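Local coordinates for peptide ABC transporter, peptide-binding protein (Enterococcus faecalis, PDB 3O6P) that probably binds peptides as the extracellular receptor of an ABC importer, this chain being one piece from the C-terminal half of the longer protein, at residues M9-R14 with N24-I29; I48-L53 with S74-D79; M101-S106 with V129-S134; F171-S176 with E186-V191. All coordinates share one frame; numbering follows the deposited sequence. Where two conformers were deposited one is given.

Interaction 1 (M9-R14 with N24-I29); sequences MELNQR and NLRKAI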
# COMPACT_ATOMS: atom_id res chain seq x y z
N MSE A 9 -1.76 -3.02 -2.56
CA MSE A 9 -0.95 -4.22 -2.76
C MSE A 9 0.05 -4.33 -1.61
O MSE A 9 0.90 -3.44 -1.42
CB MSE A 9 -0.23 -4.13 -4.11
CG MSE A 9 0.51 -5.41 -4.46
SE MSE A 9 1.16 -5.40 -6.24
CE MSE A 9 2.08 -3.70 -6.24
N GLU A 10 -0.09 -5.41 -0.85
CA GLU A 10 0.84 -5.72 0.24
C GLU A 10 2.00 -6.53 -0.31
O GLU A 10 1.84 -7.29 -1.27
CB GLU A 10 0.14 -6.49 1.36
CG GLU A 10 -1.00 -5.70 1.95
CD GLU A 10 -1.68 -6.44 3.06
OE1 GLU A 10 -1.12 -6.48 4.19
OE2 GLU A 10 -2.80 -6.97 2.81
N LEU A 11 3.18 -6.33 0.27
CA LEU A 11 4.39 -7.02 -0.19
C LEU A 11 4.94 -7.83 0.97
O LEU A 11 4.97 -7.36 2.11
CB LEU A 11 5.44 -6.02 -0.72
CG LEU A 11 4.95 -5.08 -1.84
CD1 LEU A 11 5.99 -3.98 -2.09
CD2 LEU A 11 4.70 -5.89 -3.10
N ASN A 12 5.34 -9.07 0.68
CA ASN A 12 5.75 -10.01 1.73
C ASN A 12 7.13 -9.67 2.29
O ASN A 12 8.16 -9.86 1.62
CB ASN A 12 5.73 -11.44 1.19
CG ASN A 12 5.84 -12.47 2.30
OD1 ASN A 12 6.28 -12.16 3.41
ND2 ASN A 12 5.44 -13.68 2.01
N GLN A 13 7.13 -9.14 3.52
CA GLN A 13 8.34 -8.65 4.17
C GLN A 13 8.73 -9.56 5.34
O GLN A 13 9.50 -9.16 6.22
CB GLN A 13 8.13 -7.19 4.62
CG GLN A 13 7.93 -6.26 3.41
CD GLN A 13 7.29 -4.95 3.79
OE1 GLN A 13 7.91 -4.16 4.49
NE2 GLN A 13 6.06 -4.71 3.32
N ARG A 14 8.15 -10.76 5.39
CA ARG A 14 8.31 -11.63 6.55
C ARG A 14 9.76 -12.04 6.79
O ARG A 14 10.24 -12.04 7.92
CB ARG A 14 7.43 -12.87 6.40
CG ARG A 14 5.96 -12.52 6.42
CD ARG A 14 5.05 -13.70 6.22
NE ARG A 14 3.64 -13.27 6.23
CZ ARG A 14 2.65 -13.90 6.85
NH1 ARG A 14 2.89 -15.01 7.55
NH2 ARG A 14 1.41 -13.41 6.79
N ASN A 24 13.70 0.86 -1.35
CA ASN A 24 13.85 1.27 -2.76
C ASN A 24 13.13 0.36 -3.76
O ASN A 24 12.59 0.86 -4.75
CB ASN A 24 15.31 1.44 -3.12
CG ASN A 24 15.91 2.67 -2.47
OD1 ASN A 24 15.28 3.73 -2.44
ND2 ASN A 24 17.12 2.54 -1.92
N LEU A 25 13.11 -0.94 -3.49
CA LEU A 25 12.31 -1.84 -4.34
C LEU A 25 10.82 -1.55 -4.21
O LEU A 25 10.10 -1.51 -5.23
CB LEU A 25 12.61 -3.33 -4.06
CG LEU A 25 11.69 -4.34 -4.79
CD1 LEU A 25 11.77 -4.18 -6.32
CD2 LEU A 25 12.03 -5.78 -4.36
N ARG A 26 10.33 -1.37 -2.99
CA ARG A 26 8.92 -1.06 -2.83
C ARG A 26 8.52 0.24 -3.57
O ARG A 26 7.49 0.30 -4.25
CB ARG A 26 8.56 -0.99 -1.36
CG ARG A 26 8.87 -2.27 -0.58
CD ARG A 26 8.16 -2.25 0.79
NE ARG A 26 8.61 -1.15 1.66
CZ ARG A 26 9.61 -1.22 2.55
NH1 ARG A 26 10.34 -2.34 2.70
NH2 ARG A 26 9.89 -0.14 3.27
N LYS A 27 9.38 1.24 -3.49
CA LYS A 27 9.19 2.48 -4.23
C LYS A 27 9.28 2.26 -5.75
O LYS A 27 8.48 2.86 -6.48
CB LYS A 27 10.19 3.54 -3.75
CG LYS A 27 9.88 4.00 -2.30
CD LYS A 27 11.02 4.81 -1.75
CE LYS A 27 10.74 4.96 -0.26
NZ LYS A 27 11.77 5.85 0.37
N ALA A 28 10.23 1.44 -6.23
CA ALA A 28 10.36 1.21 -7.68
C ALA A 28 9.05 0.60 -8.20
O ALA A 28 8.54 1.00 -9.27
CB ALA A 28 11.54 0.29 -7.97
N ILE A 29 8.48 -0.31 -7.41
CA ILE A 29 7.20 -0.95 -7.78
C ILE A 29 6.11 0.13 -7.86
O ILE A 29 5.40 0.23 -8.88
CB ILE A 29 6.87 -2.07 -6.77
CG1 ILE A 29 7.78 -3.27 -7.05
CG2 ILE A 29 5.40 -2.48 -6.88
CD1 ILE A 29 7.77 -4.36 -5.93
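Arg-26, Leu-11 and Gln-13 meet where helix 23-31 packs on strand 5-11 of the mixed sheet, in a layered α/β domain of the type II periplasmic-binding-protein family. The helix runs nearly antiparallel to the strand: the two segment axes make an angle of 156° and come no closer than 11.0 Å, so side chains alone bridge the gap.

The aliphatic part of Arg-26 lies along Leu-11. Its CB lies 4.0 Å from Leu-11 CD1, and its CG comes nearer to the same methyl, CD1 of Leu-11, at 3.7 Å. CD sits between two partners, with Leu-11 CD1 at 4.0 Å and Gln-13 NE2 at 4.1 Å. The chain bends about the CG-CD bond (chi3 -63°), which swings the guanidinium past the leucine and over to the glutamine. There the amide and guanidinium planes are only 17° apart. Gln-13 OE1 rests over one face of the guanidinium; NE and CZ of Arg-26 lie near it, and NH1 is nearest at 3.5 Å, an approach that makes no hydrogen bond. The N-H groups turn elsewhere: NH1 donates to Phe-20 O and NH2 to Asp-219 O, partners outside the two segments. The amide is held from its own segment, because Gln-13 NE2 donates to Leu-11 O at 3.1 Å.

Earlier in the strand the contact is wholly apolar. Met-9, a selenomethionine, crosses Ile-29 at about a right angle, its terminal CE methyl reaching Ile-29 CG2 at 3.6 Å.

Interaction 2 (I48-L53 with S74-D79); sequences IEPNGL and SQIEYD
Ser-74 and Asn-51 join two irregular loops around an ST turn, in which Ser-74 OG accepts from Ile-76 N at 3.2 Å. The same hydroxyl donates across the contact to Asn-51 O at 2.7 Å; it approaches in the plane of that carbonyl, on a lone pair, with a C=O...donor angle of 139°. OG stands anti to its own backbone N (chi1 180°), which carries it toward the asparagine carbonyl. One oxygen therefore both closes the turn and ties it to the neighbouring loop.

The packed side belongs to Ile-76. Its CD1 methyl rests against Pro-50 O at 3.7 Å and Asn-51 O at 3.8 Å, as well as Gly-52 CA. The side-chain contact is apolar, CD1 of Ile-76 meeting Pro-50 CG at 3.9 Å as the two cross at about a right angle. Pro-224 of strand 223-228, outermost within this chain, and Arg-35 of helix 35-43 touch both Pro-50 and Ile-76.

The solvent side is held by polar bonds. Ser-74 and Gln-75 are exposed, and the looser link from Asn-51 to Gln-75 runs through a water, 2.8 Å from both Asn-51 O and Gln-75 N. Asn-51 O thus accepts twice, from Ser-74 OG and from this water. The Asn-51 amide nitrogen reaches back to Gly-73 O. The other end of that amide, OD1 of Asn-51, lies 3.3 Å from Ser-74 CB.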
# COMPACT_ATOMS: atom_id res chain seq x y z
N ILE A 48 -10.78 6.40 -7.98
CA ILE A 48 -9.90 7.56 -8.23
C ILE A 48 -8.48 7.27 -7.80
O ILE A 48 -8.24 6.32 -7.04
CB ILE A 48 -10.42 8.85 -7.52
CG1 ILE A 48 -10.38 8.71 -6.00
CG2 ILE A 48 -11.81 9.20 -8.00
CD1 ILE A 48 -10.66 10.01 -5.24
N GLU A 49 -7.54 8.05 -8.30
CA GLU A 49 -6.15 7.93 -7.84
C GLU A 49 -6.06 8.00 -6.31
O GLU A 49 -6.80 8.77 -5.69
CB GLU A 49 -5.28 9.01 -8.45
CG GLU A 49 -5.09 8.81 -9.93
CD GLU A 49 -4.36 9.98 -10.55
OE1 GLU A 49 -3.18 10.18 -10.24
OE2 GLU A 49 -4.96 10.70 -11.36
N PRO A 50 -5.16 7.19 -5.71
CA PRO A 50 -5.06 7.22 -4.24
C PRO A 50 -4.12 8.35 -3.81
O PRO A 50 -3.00 8.45 -4.33
CB PRO A 50 -4.44 5.85 -3.93
CG PRO A 50 -3.51 5.58 -5.15
CD PRO A 50 -4.19 6.28 -6.34
N ASN A 51 -4.55 9.19 -2.88
CA ASN A 51 -3.61 10.16 -2.29
C ASN A 51 -2.53 9.40 -1.53
O ASN A 51 -1.33 9.66 -1.70
CB ASN A 51 -4.34 11.09 -1.33
CG ASN A 51 -3.41 12.09 -0.70
OD1 ASN A 51 -3.00 13.06 -1.36
ND2 ASN A 51 -3.01 11.83 0.57
N GLY A 52 -2.98 8.44 -0.73
CA GLY A 52 -2.08 7.62 0.11
C GLY A 52 -2.85 6.40 0.56
O GLY A 52 -3.54 5.73 -0.24
N LEU A 53 -2.71 6.08 1.84
CA LEU A 53 -3.41 4.94 2.40
C LEU A 53 -4.78 5.37 2.90
O LEU A 53 -5.79 4.76 2.54
CB LEU A 53 -2.58 4.33 3.54
CG LEU A 53 -3.29 3.23 4.33
CD1 LEU A 53 -3.67 2.05 3.41
CD2 LEU A 53 -2.46 2.75 5.52
N SER A 74 0.83 13.75 -0.42
CA SER A 74 0.92 12.49 -1.14
C SER A 74 2.36 12.20 -1.48
O SER A 74 3.07 13.10 -1.98
CB SER A 74 0.12 12.57 -2.46
OG SER A 74 0.22 11.33 -3.16
N GLN A 75 2.78 10.95 -1.29
CA GLN A 75 4.10 10.50 -1.79
C GLN A 75 3.95 9.44 -2.90
O GLN A 75 4.92 8.73 -3.26
CB GLN A 75 4.92 9.97 -0.60
CG GLN A 75 5.01 11.08 0.48
CD GLN A 75 5.96 10.77 1.60
OE1 GLN A 75 5.55 10.51 2.75
NE2 GLN A 75 7.25 10.85 1.30
N ILE A 76 2.76 9.36 -3.47
CA ILE A 76 2.49 8.42 -4.58
C ILE A 76 2.70 9.13 -5.91
O ILE A 76 2.06 10.16 -6.16
CB ILE A 76 1.10 7.78 -4.50
CG1 ILE A 76 1.00 6.93 -3.21
CG2 ILE A 76 0.82 6.92 -5.81
CD1 ILE A 76 -0.30 6.24 -3.04
N GLU A 77 3.63 8.61 -6.70
CA GLU A 77 3.99 9.15 -8.00
C GLU A 77 4.04 8.04 -9.01
O GLU A 77 4.37 6.91 -8.68
CB GLU A 77 5.40 9.75 -7.97
CG GLU A 77 5.44 11.25 -7.95
CD GLU A 77 4.80 11.82 -6.74
OE1 GLU A 77 4.94 11.21 -5.66
OE2 GLU A 77 4.14 12.87 -6.86
N TYR A 78 3.73 8.39 -10.26
CA TYR A 78 4.01 7.52 -11.39
C TYR A 78 5.17 8.14 -12.16
O TYR A 78 5.08 9.29 -12.60
CB TYR A 78 2.76 7.38 -12.28
CG TYR A 78 3.09 6.78 -13.62
CD1 TYR A 78 3.60 5.49 -13.72
CD2 TYR A 78 2.95 7.53 -14.78
CE1 TYR A 78 3.96 4.94 -14.96
CE2 TYR A 78 3.28 6.99 -16.01
CZ TYR A 78 3.79 5.69 -16.09
OH TYR A 78 4.14 5.16 -17.32
N ASP A 79 6.27 7.40 -12.28
CA ASP A 79 7.44 7.89 -13.01
C ASP A 79 8.33 6.71 -13.32
O ASP A 79 9.04 6.22 -12.45
CB ASP A 79 8.17 8.93 -12.13
CG ASP A 79 9.35 9.57 -12.82
OD1 ASP A 79 9.98 8.95 -13.69
OD2 ASP A 79 9.66 10.71 -12.46
O HOH W 1 0.97 9.08 -0.19

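Interaction 3 (M101-S106 with V129-S134); sequences MDILSS and VKVTVS. With NA (sodium ion), chain B.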
# COMPACT_ATOMS: atom_id res chain seq x y z
N MSE A 101 8.34 -12.37 -9.16
CA MSE A 101 7.35 -12.15 -8.11
C MSE A 101 5.96 -12.47 -8.58
O MSE A 101 5.60 -12.15 -9.71
CB MSE A 101 7.42 -10.71 -7.60
CG MSE A 101 7.15 -9.66 -8.66
SE MSE A 101 7.19 -7.84 -7.91
CE MSE A 101 5.57 -7.95 -6.89
N ASP A 102 5.17 -13.08 -7.71
CA ASP A 102 3.80 -13.41 -8.01
C ASP A 102 2.87 -12.41 -7.32
O ASP A 102 3.11 -12.06 -6.17
CB ASP A 102 3.49 -14.83 -7.52
CG ASP A 102 2.11 -15.29 -7.92
OD1 ASP A 102 1.88 -15.48 -9.14
OD2 ASP A 102 1.27 -15.51 -7.02
N ILE A 103 1.81 -11.99 -7.99
CA ILE A 103 0.79 -11.17 -7.32
C ILE A 103 -0.48 -12.01 -7.14
O ILE A 103 -1.12 -12.40 -8.11
CB ILE A 103 0.41 -9.89 -8.12
CG1 ILE A 103 1.65 -9.11 -8.55
CG2 ILE A 103 -0.55 -8.99 -7.28
CD1 ILE A 103 1.33 -7.96 -9.50
N LEU A 104 -0.81 -12.28 -5.88
CA LEU A 104 -2.03 -12.97 -5.53
C LEU A 104 -3.18 -11.96 -5.60
O LEU A 104 -3.03 -10.82 -5.17
CB LEU A 104 -1.87 -13.51 -4.11
CG LEU A 104 -2.99 -14.30 -3.46
CD1 LEU A 104 -3.20 -15.63 -4.21
CD2 LEU A 104 -2.60 -14.54 -1.98
N SER A 105 -4.32 -12.36 -6.15
CA SER A 105 -5.44 -11.44 -6.23
C SER A 105 -6.76 -12.17 -6.21
O SER A 105 -6.82 -13.41 -6.24
CB SER A 105 -5.37 -10.58 -7.50
OG SER A 105 -5.73 -11.35 -8.65
N SER A 106 -7.83 -11.38 -6.17
CA SER A 106 -9.18 -11.88 -6.40
C SER A 106 -9.28 -12.32 -7.86
O SER A 106 -8.59 -11.77 -8.74
CB SER A 106 -10.19 -10.77 -6.13
OG SER A 106 -11.49 -11.18 -6.46
N VAL A 129 12.97 -7.90 -13.89
CA VAL A 129 11.82 -8.31 -13.04
C VAL A 129 10.76 -9.02 -13.88
O VAL A 129 10.32 -8.49 -14.92
CB VAL A 129 11.21 -7.12 -12.30
CG1 VAL A 129 10.03 -7.58 -11.40
CG2 VAL A 129 12.25 -6.40 -11.44
N LYS A 130 10.34 -10.20 -13.44
CA LYS A 130 9.28 -10.94 -14.10
C LYS A 130 8.16 -11.04 -13.10
O LYS A 130 8.41 -11.27 -11.91
CB LYS A 130 9.75 -12.33 -14.48
CG LYS A 130 8.62 -13.23 -14.95
CD LYS A 130 9.12 -14.57 -15.50
CE LYS A 130 7.94 -15.46 -15.92
NZ LYS A 130 7.31 -14.96 -17.16
N VAL A 131 6.92 -10.83 -13.56
CA VAL A 131 5.78 -10.85 -12.62
C VAL A 131 4.75 -11.83 -13.12
O VAL A 131 4.35 -11.76 -14.28
CB VAL A 131 5.09 -9.46 -12.53
CG1 VAL A 131 3.93 -9.51 -11.54
CG2 VAL A 131 6.09 -8.37 -12.12
N THR A 132 4.29 -12.72 -12.23
CA THR A 132 3.19 -13.64 -12.53
C THR A 132 1.98 -13.24 -11.70
O THR A 132 2.09 -12.43 -10.78
CB THR A 132 3.60 -15.09 -12.19
OG1 THR A 132 3.92 -15.18 -10.80
CG2 THR A 132 4.84 -15.49 -13.01
N VAL A 133 0.83 -13.82 -12.02
CA VAL A 133 -0.38 -13.52 -11.27
C VAL A 133 -1.11 -14.76 -10.86
O VAL A 133 -1.13 -15.75 -11.60
CB VAL A 133 -1.34 -12.59 -12.06
CG1 VAL A 133 -0.66 -11.23 -12.34
CG2 VAL A 133 -1.81 -13.23 -13.33
N SER A 134 -1.75 -14.69 -9.69
CA SER A 134 -2.53 -15.82 -9.20
C SER A 134 -3.90 -15.37 -8.72
O SER A 134 -4.09 -15.09 -7.55
CB SER A 134 -1.79 -16.51 -8.07
OG SER A 134 -0.58 -17.08 -8.53
NA NA B . 11.04 -6.75 -16.80
O HOH W 2 12.92 -8.08 -17.43
O HOH W 3 11.68 -4.94 -18.49
O HOH W 4 10.08 -7.91 -18.82
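Asp-102 receives two hydroxyls from the adjoining strand. Thr-132 OG1 donates to Asp-102 OD1 at 2.6 Å, on the anti lone pair, and Ser-134 OG donates to Asp-102 OD2 at 2.9 Å, on the syn lone pair. Two bonds that use different oxygens and different lone-pair directions fix the rotation of the carboxylate. Thr-132 OG1 sits between its backbone N and carbonyl carbon (chi1 60°), the rotamer that turns it to the aspartate.

The backbone sets these positions. Asp-102 pairs with Thr-132 and Leu-104 with Ser-134, placing their side chains on one face, while Met-101 pairs with Val-131 and Ile-103 with Val-133 on the other. Five bonds form the parallel ladder, among them Ile-103 N to Thr-132 O at 2.8 Å and Ser-134 N to Ile-103 O at 2.9 Å; the segment axes are 26° from parallel. On the second face the chemistry turns apolar: Ile-103 CD1 meets Val-131 CG1 at 3.7 Å, and Met-101 CG lies alongside Val-131 CG2 at 3.8 Å.

Farther out, Val-115 of helix 109-125 packs on Ile-103 and Val-133, and Arg-144 of helix 138-147 touches Asp-102 from the polar face. At the start of its strand, Val-129 O binds a sodium ion at 2.7 Å, together with three waters and the carbonyl oxygens of Gln-123 and Leu-126. The ion thus marks the turn leaving helix 109-125, within a classic beta-alpha-beta crossover of strand 99-106, that helix and strand 129-136, outermost within this chain.

Interaction 4 (F171-S176 with E186-V191); sequences FASDNS and EFDKFV
Phe-187 directs its ring at the backbone joining Phe-171 to Ala-172. Ala-172 N lies at the ring edge, near its plane. Ring atom CE2 of Phe-187 comes within 3.4 Å of Phe-171 C, an oblique approach, and within 3.8 Å of Phe-171 CB. The ring reaches this far because CG stands anti to the backbone N of Phe-187 (chi1 -176°), projecting it from the helix toward the loop. The Phe-171 ring itself leads away and meets Tyr-8 edge-to-face; Ile-216 of helix 202-218 touches both phenylalanines.

The second flat group is the carboxylate of Asp-188, and it carries the polar half of the contact. Ser-173 N donates to Asp-188 OD1 at 2.8 Å, on the syn side but 18° out of the carboxylate plane. Ser-173 OG donates to Asp-188 OD2 at 2.6 Å, using the syn lone pair. Because one residue supplies both donors and each oxygen takes one, the carboxylate is held against rotation like a two-pronged fork. A water lies 2.9 Å from Asp-188 OD1 and also near Phe-171 O. Beside this pair of bonds, Ala-172 CB packs on Val-191 CG1 at 4.1 Å, one helical turn past Phe-187.

The loop folds here into a turn closed by Asn-175 N to Ala-172 O at 3.1 Å. The arrangement is a type I beta turn, Ala-172 to Asn-175, whose second residue, Ser-173, gives both N-H and hydroxyl to an aspartate of helix 185-195, joining the loop after helix 165-168 to that helix.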
# COMPACT_ATOMS: atom_id res chain seq x y z
N PHE A 171 -1.50 -1.77 9.77
CA PHE A 171 -0.10 -1.96 9.38
C PHE A 171 0.86 -1.87 10.55
O PHE A 171 2.07 -1.85 10.38
CB PHE A 171 0.28 -1.08 8.19
CG PHE A 171 -0.52 -1.41 6.97
CD1 PHE A 171 -0.25 -2.58 6.26
CD2 PHE A 171 -1.62 -0.64 6.62
CE1 PHE A 171 -1.03 -2.95 5.17
CE2 PHE A 171 -2.43 -1.00 5.55
CZ PHE A 171 -2.13 -2.15 4.80
N ALA A 172 0.29 -1.80 11.75
CA ALA A 172 1.07 -2.02 12.95
C ALA A 172 1.74 -3.39 12.79
O ALA A 172 1.14 -4.32 12.24
CB ALA A 172 0.17 -2.02 14.19
N SER A 173 2.97 -3.52 13.30
CA SER A 173 3.76 -4.73 13.06
C SER A 173 3.10 -5.98 13.60
O SER A 173 3.33 -7.07 13.09
CB SER A 173 5.16 -4.59 13.69
OG SER A 173 5.04 -4.50 15.10
N ASP A 174 2.28 -5.81 14.65
CA ASP A 174 1.62 -6.93 15.32
C ASP A 174 0.12 -7.08 14.98
O ASP A 174 -0.61 -7.83 15.66
CB ASP A 174 1.81 -6.82 16.84
CG ASP A 174 1.35 -5.47 17.42
OD1 ASP A 174 1.49 -5.31 18.66
OD2 ASP A 174 0.90 -4.57 16.67
N ASN A 175 -0.34 -6.39 13.93
CA ASN A 175 -1.76 -6.49 13.56
C ASN A 175 -1.96 -7.68 12.61
O ASN A 175 -1.19 -7.88 11.66
CB ASN A 175 -2.26 -5.16 12.94
CG ASN A 175 -3.78 -5.10 12.80
OD1 ASN A 175 -4.36 -5.74 11.93
ND2 ASN A 175 -4.42 -4.34 13.67
N SER A 176 -3.00 -8.48 12.86
CA SER A 176 -3.27 -9.63 12.01
C SER A 176 -3.61 -9.25 10.56
O SER A 176 -3.40 -10.07 9.67
CB SER A 176 -4.37 -10.51 12.60
OG SER A 176 -5.59 -9.79 12.69
N GLU A 186 8.91 3.39 13.86
CA GLU A 186 8.27 4.71 13.97
C GLU A 186 6.80 4.65 13.62
O GLU A 186 5.97 5.30 14.28
CB GLU A 186 9.00 5.75 13.15
CG GLU A 186 10.22 6.27 13.88
CD GLU A 186 9.85 6.77 15.26
OE1 GLU A 186 10.29 6.16 16.26
OE2 GLU A 186 9.12 7.77 15.35
N PHE A 187 6.46 3.87 12.60
CA PHE A 187 5.05 3.70 12.28
C PHE A 187 4.30 3.15 13.50
O PHE A 187 3.26 3.72 13.91
CB PHE A 187 4.84 2.79 11.08
CG PHE A 187 3.39 2.68 10.68
CD1 PHE A 187 2.80 3.66 9.86
CD2 PHE A 187 2.60 1.62 11.14
CE1 PHE A 187 1.48 3.59 9.48
CE2 PHE A 187 1.25 1.53 10.78
CZ PHE A 187 0.68 2.52 9.95
N ASP A 188 4.85 2.08 14.09
CA ASP A 188 4.22 1.48 15.28
C ASP A 188 4.05 2.53 16.38
O ASP A 188 2.98 2.61 17.03
CB ASP A 188 5.06 0.34 15.85
CG ASP A 188 4.81 -1.01 15.18
OD1 ASP A 188 4.15 -1.09 14.11
OD2 ASP A 188 5.31 -2.00 15.74
N LYS A 189 5.10 3.33 16.59
CA LYS A 189 5.10 4.35 17.63
C LYS A 189 3.93 5.29 17.42
O LYS A 189 3.16 5.54 18.33
CB LYS A 189 6.42 5.14 17.63
CG LYS A 189 6.55 6.13 18.79
CD LYS A 189 7.72 7.06 18.60
CE LYS A 189 7.32 8.23 17.71
NZ LYS A 189 8.44 9.19 17.54
N PHE A 190 3.78 5.81 16.21
CA PHE A 190 2.73 6.78 15.92
C PHE A 190 1.32 6.16 16.01
O PHE A 190 0.42 6.74 16.64
CB PHE A 190 2.94 7.42 14.54
CG PHE A 190 4.17 8.30 14.43
CD1 PHE A 190 4.38 9.36 15.32
CD2 PHE A 190 5.07 8.12 13.37
CE1 PHE A 190 5.53 10.20 15.18
CE2 PHE A 190 6.21 8.95 13.22
CZ PHE A 190 6.43 9.99 14.13
N VAL A 191 1.14 4.99 15.39
CA VAL A 191 -0.20 4.44 15.27
C VAL A 191 -0.73 3.95 16.61
O VAL A 191 -1.92 4.05 16.88
CB VAL A 191 -0.33 3.38 14.12
CG1 VAL A 191 0.42 2.09 14.45
CG2 VAL A 191 -1.78 3.10 13.85
O HOH W 5 4.94 -1.39 11.37

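In the fold
Interactions 1 and 3 share the central sheet and touch through apolar groups: Ile-29 meets Met-101, and Met-9 meets Ile-103. Interaction 1 is wholly buried and rests on side-chain packing between helix and sheet, whereas interaction 3, which includes a strand outermost within this chain, adds a backbone ladder and a polar face. Interactions 2 and 4 fasten loops, and in both a serine hydroxyl donates, to a backbone carbonyl in the partly exposed interaction 2 and to a carboxylate in the more buried interaction 4. Phe-171 of interaction 4 links it to two others, packing on Leu-53 of interaction 2 and Glu-10 of interaction 1. Interactions 3 and 4 lie farthest apart, their centres about 26 Å from each other.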